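Local coordinates for protein alpha-1,3-glucanase (Paenibacillus glycanilyticus, PDB 6K0P) that hydrolyses alpha-1,3-glucan as a glycoside hydrolase of family 87, here as the catalytic domain holding bound sugar and a calcium ion, at residues A[91-96]-A[149-154]; A[343-348]-A[375-380]; A[433-438]-A[478-483]. The protein carries 1 engineered substitution. All blocks are in the same frame, centred on the assembly; numbering follows the deposited sequence.

Contact 1: A[91-96]-A[149-154]; sequences IYADGV and AGTKIK
Lys154 lays the end of its side chain over one face of the Tyr92 ring, its CE 3.8 Å from Tyr92 CG and its ammonium NZ 4.5 Å from the ring centroid, only 17° off the normal. The two side chains run side by side and point the same way; a bend at chi3 (60°) brings the tip of the lysine across the ring, making a cation-pi contact with a CH-pi contact beside it. Gln156 and a water that also bonds Gly95 O hold the same ammonium, while the phenol OH of Tyr92 goes to Asp158. Beneath this pair the backbones of Tyr92 and Lys154 exchange two hydrogen bonds. Strands 86-93 and 152-156 are antiparallel neighbours in the middle of a four-stranded sheet of the D1 region, and the first turns back at once through a type I' beta turn, Ala93 to Val96, into strand 96-104. At that hairpin Asp94 holds the backbone of Lys152 twice: its N donates to Lys152 O (2.8 Å), and its OD1 takes Lys152 N on the syn side at 2.9 Å, 31° out of the carboxylate plane. Two waters tie its carboxylate to Gly150 O and to Thr151 OG1, which is also hydrogen-bonded to Pro148 O. On the face of the sheet away from Tyr92 and Lys154, Ile153 CG2 meets Ile91 CD1 at 3.7 Å, and Phe75 packs against both isoleucines.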
# COMPACT_ATOMS: atom_id res chain seq x y z
N ILE A 91 -7.02 -20.72 -16.98
CA ILE A 91 -7.68 -21.02 -15.71
C ILE A 91 -8.63 -22.19 -15.91
O ILE A 91 -9.37 -22.24 -16.90
CB ILE A 91 -8.38 -19.80 -15.08
CG1 ILE A 91 -9.01 -20.17 -13.73
CG2 ILE A 91 -9.44 -19.21 -16.03
CD1 ILE A 91 -9.51 -18.95 -12.93
N TYR A 92 -8.59 -23.13 -14.97
CA TYR A 92 -9.41 -24.33 -14.97
C TYR A 92 -10.19 -24.40 -13.66
O TYR A 92 -9.70 -23.98 -12.60
CB TYR A 92 -8.53 -25.59 -15.00
CG TYR A 92 -7.87 -25.89 -16.33
CD1 TYR A 92 -6.89 -25.06 -16.86
CD2 TYR A 92 -8.21 -27.04 -17.03
CE1 TYR A 92 -6.29 -25.36 -18.07
CE2 TYR A 92 -7.61 -27.34 -18.24
CZ TYR A 92 -6.66 -26.50 -18.76
OH TYR A 92 -6.08 -26.82 -19.96
N ALA A 93 -11.42 -24.94 -13.73
CA ALA A 93 -12.23 -25.23 -12.56
C ALA A 93 -12.52 -26.72 -12.55
O ALA A 93 -13.11 -27.25 -13.50
CB ALA A 93 -13.54 -24.44 -12.57
N ASP A 94 -12.09 -27.40 -11.48
CA ASP A 94 -12.25 -28.85 -11.34
C ASP A 94 -11.78 -29.59 -12.59
O ASP A 94 -12.42 -30.55 -13.05
CB ASP A 94 -13.67 -29.23 -10.93
CG ASP A 94 -14.03 -28.71 -9.56
OD1 ASP A 94 -13.12 -28.57 -8.71
OD2 ASP A 94 -15.23 -28.45 -9.33
N GLY A 95 -10.67 -29.14 -13.15
CA GLY A 95 -10.04 -29.83 -14.25
C GLY A 95 -10.55 -29.47 -15.62
O GLY A 95 -10.05 -30.01 -16.62
N VAL A 96 -11.53 -28.57 -15.72
CA VAL A 96 -12.13 -28.17 -16.99
C VAL A 96 -11.69 -26.74 -17.29
O VAL A 96 -11.82 -25.86 -16.43
CB VAL A 96 -13.66 -28.27 -16.93
CG1 VAL A 96 -14.28 -27.83 -18.25
CG2 VAL A 96 -14.09 -29.69 -16.58
N ALA A 149 -16.91 -22.90 -2.61
CA ALA A 149 -15.74 -23.24 -1.83
C ALA A 149 -15.45 -24.72 -2.01
O ALA A 149 -16.37 -25.54 -2.15
CB ALA A 149 -15.99 -22.93 -0.35
N GLY A 150 -14.16 -25.06 -2.07
CA GLY A 150 -13.73 -26.41 -2.38
C GLY A 150 -13.43 -26.67 -3.84
O GLY A 150 -12.83 -27.70 -4.16
N THR A 151 -13.84 -25.78 -4.74
CA THR A 151 -13.49 -25.94 -6.15
C THR A 151 -11.98 -25.85 -6.32
O THR A 151 -11.33 -25.00 -5.69
CB THR A 151 -14.14 -24.81 -6.97
OG1 THR A 151 -15.56 -24.84 -6.81
CG2 THR A 151 -13.80 -24.93 -8.44
N LYS A 152 -11.43 -26.72 -7.16
CA LYS A 152 -10.02 -26.64 -7.56
C LYS A 152 -9.90 -25.63 -8.70
O LYS A 152 -10.43 -25.86 -9.79
CB LYS A 152 -9.50 -27.99 -8.02
CG LYS A 152 -9.45 -29.06 -6.94
CD LYS A 152 -8.70 -28.60 -5.72
CE LYS A 152 -8.26 -29.79 -4.86
NZ LYS A 152 -8.24 -29.46 -3.41
N ILE A 153 -9.21 -24.52 -8.45
CA ILE A 153 -8.96 -23.50 -9.46
C ILE A 153 -7.49 -23.63 -9.83
O ILE A 153 -6.60 -23.32 -9.03
CB ILE A 153 -9.29 -22.10 -8.95
CG1 ILE A 153 -10.80 -21.97 -8.65
CG2 ILE A 153 -8.85 -21.04 -9.97
CD1 ILE A 153 -11.69 -22.10 -9.88
N LYS A 154 -7.24 -24.11 -11.04
CA LYS A 154 -5.88 -24.39 -11.50
C LYS A 154 -5.46 -23.29 -12.47
O LYS A 154 -6.21 -22.93 -13.38
CB LYS A 154 -5.85 -25.77 -12.16
CG LYS A 154 -4.50 -26.18 -12.70
CD LYS A 154 -4.50 -27.66 -13.12
CE LYS A 154 -5.53 -27.94 -14.20
NZ LYS A 154 -5.13 -29.19 -14.93
O HOH W 1 -16.67 -27.20 -7.47
O HOH W 2 -13.59 -29.70 -6.18
O HOH W 3 -8.92 -27.22 -11.97
O HOH W 4 -7.20 -30.49 -16.39

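Contact 2: A[343-348]-A[375-380]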
# COMPACT_ATOMS: atom_id res chain seq x y z
N VAL A 343 -11.51 9.99 8.35
CA VAL A 343 -11.78 8.58 8.60
C VAL A 343 -11.23 7.81 7.40
O VAL A 343 -11.80 7.86 6.31
CB VAL A 343 -13.28 8.34 8.78
CG1 VAL A 343 -13.59 6.85 8.87
CG2 VAL A 343 -13.75 9.07 10.05
N ILE A 344 -10.11 7.12 7.60
CA ILE A 344 -9.50 6.27 6.58
C ILE A 344 -9.68 4.85 7.08
O ILE A 344 -8.88 4.35 7.87
CB ILE A 344 -8.01 6.62 6.38
CG1 ILE A 344 -7.84 8.13 6.18
CG2 ILE A 344 -7.41 5.83 5.22
CD1 ILE A 344 -8.60 8.70 5.01
N ASP A 345 -10.76 4.19 6.65
CA ASP A 345 -11.23 2.96 7.28
C ASP A 345 -11.43 1.85 6.26
O ASP A 345 -12.09 2.06 5.23
CB ASP A 345 -12.56 3.21 7.99
CG ASP A 345 -13.10 1.98 8.65
OD1 ASP A 345 -12.32 1.30 9.35
OD2 ASP A 345 -14.30 1.69 8.49
N ASN A 346 -10.89 0.67 6.55
CA ASN A 346 -11.23 -0.53 5.80
C ASN A 346 -10.82 -0.43 4.34
O ASN A 346 -11.60 -0.73 3.43
CB ASN A 346 -12.71 -0.92 5.95
CG ASN A 346 -12.91 -2.41 5.84
OD1 ASN A 346 -12.37 -3.17 6.63
ND2 ASN A 346 -13.66 -2.84 4.83
N ASN A 347 -9.58 -0.02 4.12
CA ASN A 347 -9.00 0.08 2.78
C ASN A 347 -7.87 -0.92 2.65
O ASN A 347 -7.14 -1.20 3.61
CB ASN A 347 -8.48 1.48 2.53
CG ASN A 347 -9.56 2.54 2.66
OD1 ASN A 347 -10.44 2.63 1.82
ND2 ASN A 347 -9.50 3.33 3.73
N TYR A 348 -7.72 -1.44 1.43
CA TYR A 348 -6.70 -2.43 1.10
C TYR A 348 -5.79 -1.83 0.05
O TYR A 348 -6.26 -1.34 -0.98
CB TYR A 348 -7.37 -3.70 0.53
CG TYR A 348 -6.39 -4.72 -0.00
CD1 TYR A 348 -5.93 -4.66 -1.32
CD2 TYR A 348 -5.94 -5.77 0.79
CE1 TYR A 348 -5.03 -5.59 -1.81
CE2 TYR A 348 -5.04 -6.70 0.31
CZ TYR A 348 -4.59 -6.61 -1.00
OH TYR A 348 -3.69 -7.54 -1.49
N TYR A 375 -7.03 6.08 11.22
CA TYR A 375 -6.61 5.18 10.15
C TYR A 375 -6.85 3.78 10.71
O TYR A 375 -6.07 3.30 11.54
CB TYR A 375 -5.13 5.40 9.85
CG TYR A 375 -4.76 6.61 9.00
CD1 TYR A 375 -5.19 7.90 9.33
CD2 TYR A 375 -3.94 6.47 7.89
CE1 TYR A 375 -4.82 9.00 8.55
CE2 TYR A 375 -3.56 7.57 7.12
CZ TYR A 375 -4.01 8.83 7.45
OH TYR A 375 -3.65 9.91 6.68
N THR A 376 -7.94 3.14 10.31
CA THR A 376 -8.42 1.94 10.97
C THR A 376 -8.69 0.83 9.97
O THR A 376 -9.15 1.09 8.85
CB THR A 376 -9.70 2.21 11.78
OG1 THR A 376 -10.71 2.75 10.91
CG2 THR A 376 -9.43 3.21 12.91
N ASN A 377 -8.42 -0.41 10.38
CA ASN A 377 -8.75 -1.58 9.57
C ASN A 377 -8.12 -1.46 8.18
O ASN A 377 -8.79 -1.53 7.15
CB ASN A 377 -10.27 -1.79 9.49
CG ASN A 377 -10.93 -1.80 10.85
OD1 ASN A 377 -10.54 -2.56 11.73
ND2 ASN A 377 -11.93 -0.94 11.04
N LEU A 378 -6.80 -1.28 8.16
CA LEU A 378 -6.08 -1.02 6.92
C LEU A 378 -5.11 -2.15 6.63
O LEU A 378 -4.44 -2.66 7.54
CB LEU A 378 -5.30 0.30 7.01
CG LEU A 378 -6.11 1.57 7.28
CD1 LEU A 378 -5.18 2.79 7.25
CD2 LEU A 378 -7.23 1.75 6.26
N THR A 379 -5.03 -2.54 5.36
CA THR A 379 -4.06 -3.51 4.90
C THR A 379 -3.18 -2.86 3.84
O THR A 379 -3.69 -2.20 2.93
CB THR A 379 -4.77 -4.73 4.32
OG1 THR A 379 -5.44 -5.42 5.39
CG2 THR A 379 -3.78 -5.67 3.62
N ALA A 380 -1.87 -3.04 3.96
CA ALA A 380 -0.92 -2.54 2.97
C ALA A 380 0.17 -3.57 2.78
O ALA A 380 0.94 -3.85 3.71
CB ALA A 380 -0.34 -1.19 3.41
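Tyr375 offers one face of its ring to Ile344, whose CG1 stands over it 4.0 Å from the centroid and 14° off the normal, a CH-pi contact between side chains that point the same way. The phenol OH is bonded to Ala358 O. The backbone of Thr376 bonds the neighbouring strand twice, its N to Ile344 O and its O to Asn346 N, and the side chain turns to Asp345. With OG1 set between its own backbone N and carbonyl carbon (chi1 57°), the hydroxyl donates to Asp345 OD1 at 2.7 Å, coming from above the carboxylate plane. Asn377 gives that same oxygen a second donor: ND2 lies 2.8 Å from Asp345 OD1, on its syn lone pair, with amide and carboxylate planes 62° apart. With Asp345 shortened to an alanine, the Thr376 hydroxyl and the Asn377 amide would probably lose their common acceptor, leaving the amide freer to turn. Asn377 OD1 in turn accepts from Asn401 ND2 on strand 397-407. Such in-register parallel strands, bent at Asn346 and Asn377 with left-handed backbone angles, are paired strands of successive coils in a parallel beta-helix, right-handed as in other members of the pectate-lyase-like clan. Past the corner Leu378 tucks CD2 against the backbone, 3.5 Å from Ile344 O, and alongside Asn347, 3.7 Å from its ND2, an amide bonded to Phe320 O. Thr379 resumes the ladder with N to Asn347 O (3.1 Å), while its CG2 presses obliquely on Tyr348 CD2 at 3.6 Å; its OG1 is bonded to Ala15 N.

Contact 3: A[433-438]-A[478-483]; sequences VIDGAT and LIKNVD
Asp435 projects from its strand with CG anti to the backbone N (chi1 174°), and the straight chain of Lys480 crosses it obliquely, CE resting 3.7 Å from Asp435 CG. The methylene run thus fills the flank of the carboxylate, while the ammonium NZ stays 4.6 Å from Asp435 OD2, too far for a salt bridge; that oxygen is hydrogen-bonded to Gln400. The other oxygen, OD1, receives Asn481 ND2 at 2.9 Å in a nearly straight bond (168°), lying in the plane of the amide but 29° out of that of the carboxylate. The chain then turns its corner at Gly436, where no side chain is carried; one at these backbone angles would collide with the preceding carbonyl oxygen. Gly436 N bonds Lys480 O, and its CA makes a CA-H...O contact with Asn481 O at 3.0 Å. On the face bearing Ile434 and Ala437, Val482 CG2 fits between Ala437 CB (4.1 Å) and Ile434 CG2 (4.3 Å), with Leu402 beside Ala437 and Ile413 and Ile415 against Ile434. At the far end a water bridges Thr438 OG1 and Asp483 OD2; Arg13 makes a salt bridge to Asp483 OD2 and a hydrogen bond to Thr438 OG1, and Asp483 OD1 takes Asn513 ND2. Backbone hydrogen bonds keep the two chains in register on both sides of the corner. Parallel strands so matched, with apolar residues stacked on one face, are characteristic of a parallel beta-helix, right-handed in the pectate-lyase-like clan to which the D2 region is assigned.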
# COMPACT_ATOMS: atom_id res chain seq x y z
N VAL A 433 -1.08 6.94 18.25
CA VAL A 433 -1.30 5.59 18.75
C VAL A 433 -1.27 4.61 17.59
O VAL A 433 -1.98 4.79 16.59
CB VAL A 433 -2.64 5.48 19.50
CG1 VAL A 433 -2.88 4.04 19.96
CG2 VAL A 433 -2.68 6.45 20.67
N ILE A 434 -0.46 3.57 17.73
CA ILE A 434 -0.50 2.39 16.89
C ILE A 434 -1.05 1.27 17.78
O ILE A 434 -0.41 0.90 18.77
CB ILE A 434 0.88 2.03 16.32
CG1 ILE A 434 1.30 3.03 15.22
CG2 ILE A 434 0.87 0.61 15.75
CD1 ILE A 434 1.72 4.41 15.70
N ASP A 435 -2.24 0.77 17.47
CA ASP A 435 -2.93 -0.17 18.35
C ASP A 435 -3.48 -1.33 17.53
O ASP A 435 -4.50 -1.17 16.84
CB ASP A 435 -4.07 0.54 19.09
CG ASP A 435 -4.93 -0.42 19.91
OD1 ASP A 435 -4.49 -1.54 20.21
OD2 ASP A 435 -6.07 -0.04 20.24
N GLY A 436 -2.83 -2.48 17.63
CA GLY A 436 -3.30 -3.65 16.91
C GLY A 436 -2.72 -3.70 15.51
O GLY A 436 -3.26 -3.09 14.59
N ALA A 437 -1.60 -4.38 15.35
CA ALA A 437 -0.96 -4.43 14.04
C ALA A 437 -0.22 -5.75 13.89
O ALA A 437 0.39 -6.24 14.84
CB ALA A 437 0.01 -3.26 13.86
N THR A 438 -0.29 -6.33 12.70
CA THR A 438 0.55 -7.46 12.35
C THR A 438 1.42 -7.04 11.18
O THR A 438 0.90 -6.50 10.20
CB THR A 438 -0.29 -8.69 11.98
OG1 THR A 438 -1.11 -9.03 13.11
CG2 THR A 438 0.60 -9.87 11.62
N LEU A 478 2.55 5.79 21.33
CA LEU A 478 2.12 4.57 22.00
C LEU A 478 1.98 3.47 20.96
O LEU A 478 1.19 3.61 20.02
CB LEU A 478 0.80 4.80 22.74
CG LEU A 478 0.19 3.56 23.39
CD1 LEU A 478 1.17 2.97 24.38
CD2 LEU A 478 -1.14 3.88 24.07
N ILE A 479 2.77 2.41 21.10
CA ILE A 479 2.76 1.27 20.18
C ILE A 479 2.29 0.07 20.99
O ILE A 479 2.99 -0.36 21.91
CB ILE A 479 4.15 1.01 19.57
CG1 ILE A 479 4.60 2.20 18.72
CG2 ILE A 479 4.15 -0.29 18.75
CD1 ILE A 479 6.10 2.28 18.49
N LYS A 480 1.11 -0.46 20.67
CA LYS A 480 0.58 -1.53 21.49
C LYS A 480 -0.13 -2.57 20.65
O LYS A 480 -0.71 -2.27 19.60
CB LYS A 480 -0.33 -1.00 22.60
CG LYS A 480 -1.54 -0.21 22.14
CD LYS A 480 -2.37 0.22 23.36
CE LYS A 480 -3.49 1.17 22.97
NZ LYS A 480 -4.31 1.56 24.17
N ASN A 481 -0.06 -3.82 21.12
CA ASN A 481 -0.77 -4.95 20.52
C ASN A 481 -0.29 -5.23 19.10
O ASN A 481 -1.06 -5.23 18.13
CB ASN A 481 -2.29 -4.74 20.60
CG ASN A 481 -2.75 -4.49 22.02
OD1 ASN A 481 -2.43 -5.26 22.92
ND2 ASN A 481 -3.47 -3.39 22.24
N VAL A 482 1.00 -5.49 18.97
CA VAL A 482 1.64 -5.64 17.67
C VAL A 482 2.34 -6.99 17.61
O VAL A 482 3.08 -7.37 18.52
CB VAL A 482 2.65 -4.51 17.39
CG1 VAL A 482 3.31 -4.73 16.02
CG2 VAL A 482 1.97 -3.17 17.43
N ASP A 483 2.12 -7.71 16.51
CA ASP A 483 2.87 -8.92 16.21
C ASP A 483 3.75 -8.65 15.01
O ASP A 483 3.26 -8.27 13.94
CB ASP A 483 1.93 -10.09 15.95
CG ASP A 483 1.15 -10.47 17.18
OD1 ASP A 483 1.79 -10.68 18.23
OD2 ASP A 483 -0.09 -10.52 17.12
O HOH W 5 -1.05 -11.49 14.66

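Contact 1 comes first along the chain and stands apart, in the antiparallel four-stranded sheet of the D1 region; its centre is about 32 Å from that of contact 2 and about 39 Å from that of contact 3. Contacts 2 and 3 follow in that order within the D2 region, their centres about 14 Å apart and nearest atoms about 7 Å apart. Strand 397-407 lies between them, pairing with 374-383 on one side and with 432-435 and 437-446 on the other, so the two are parts of one parallel ladder along the beta-helix. The enzyme thus joins an antiparallel module to a long beta-helical body, and bound sugar is found with both.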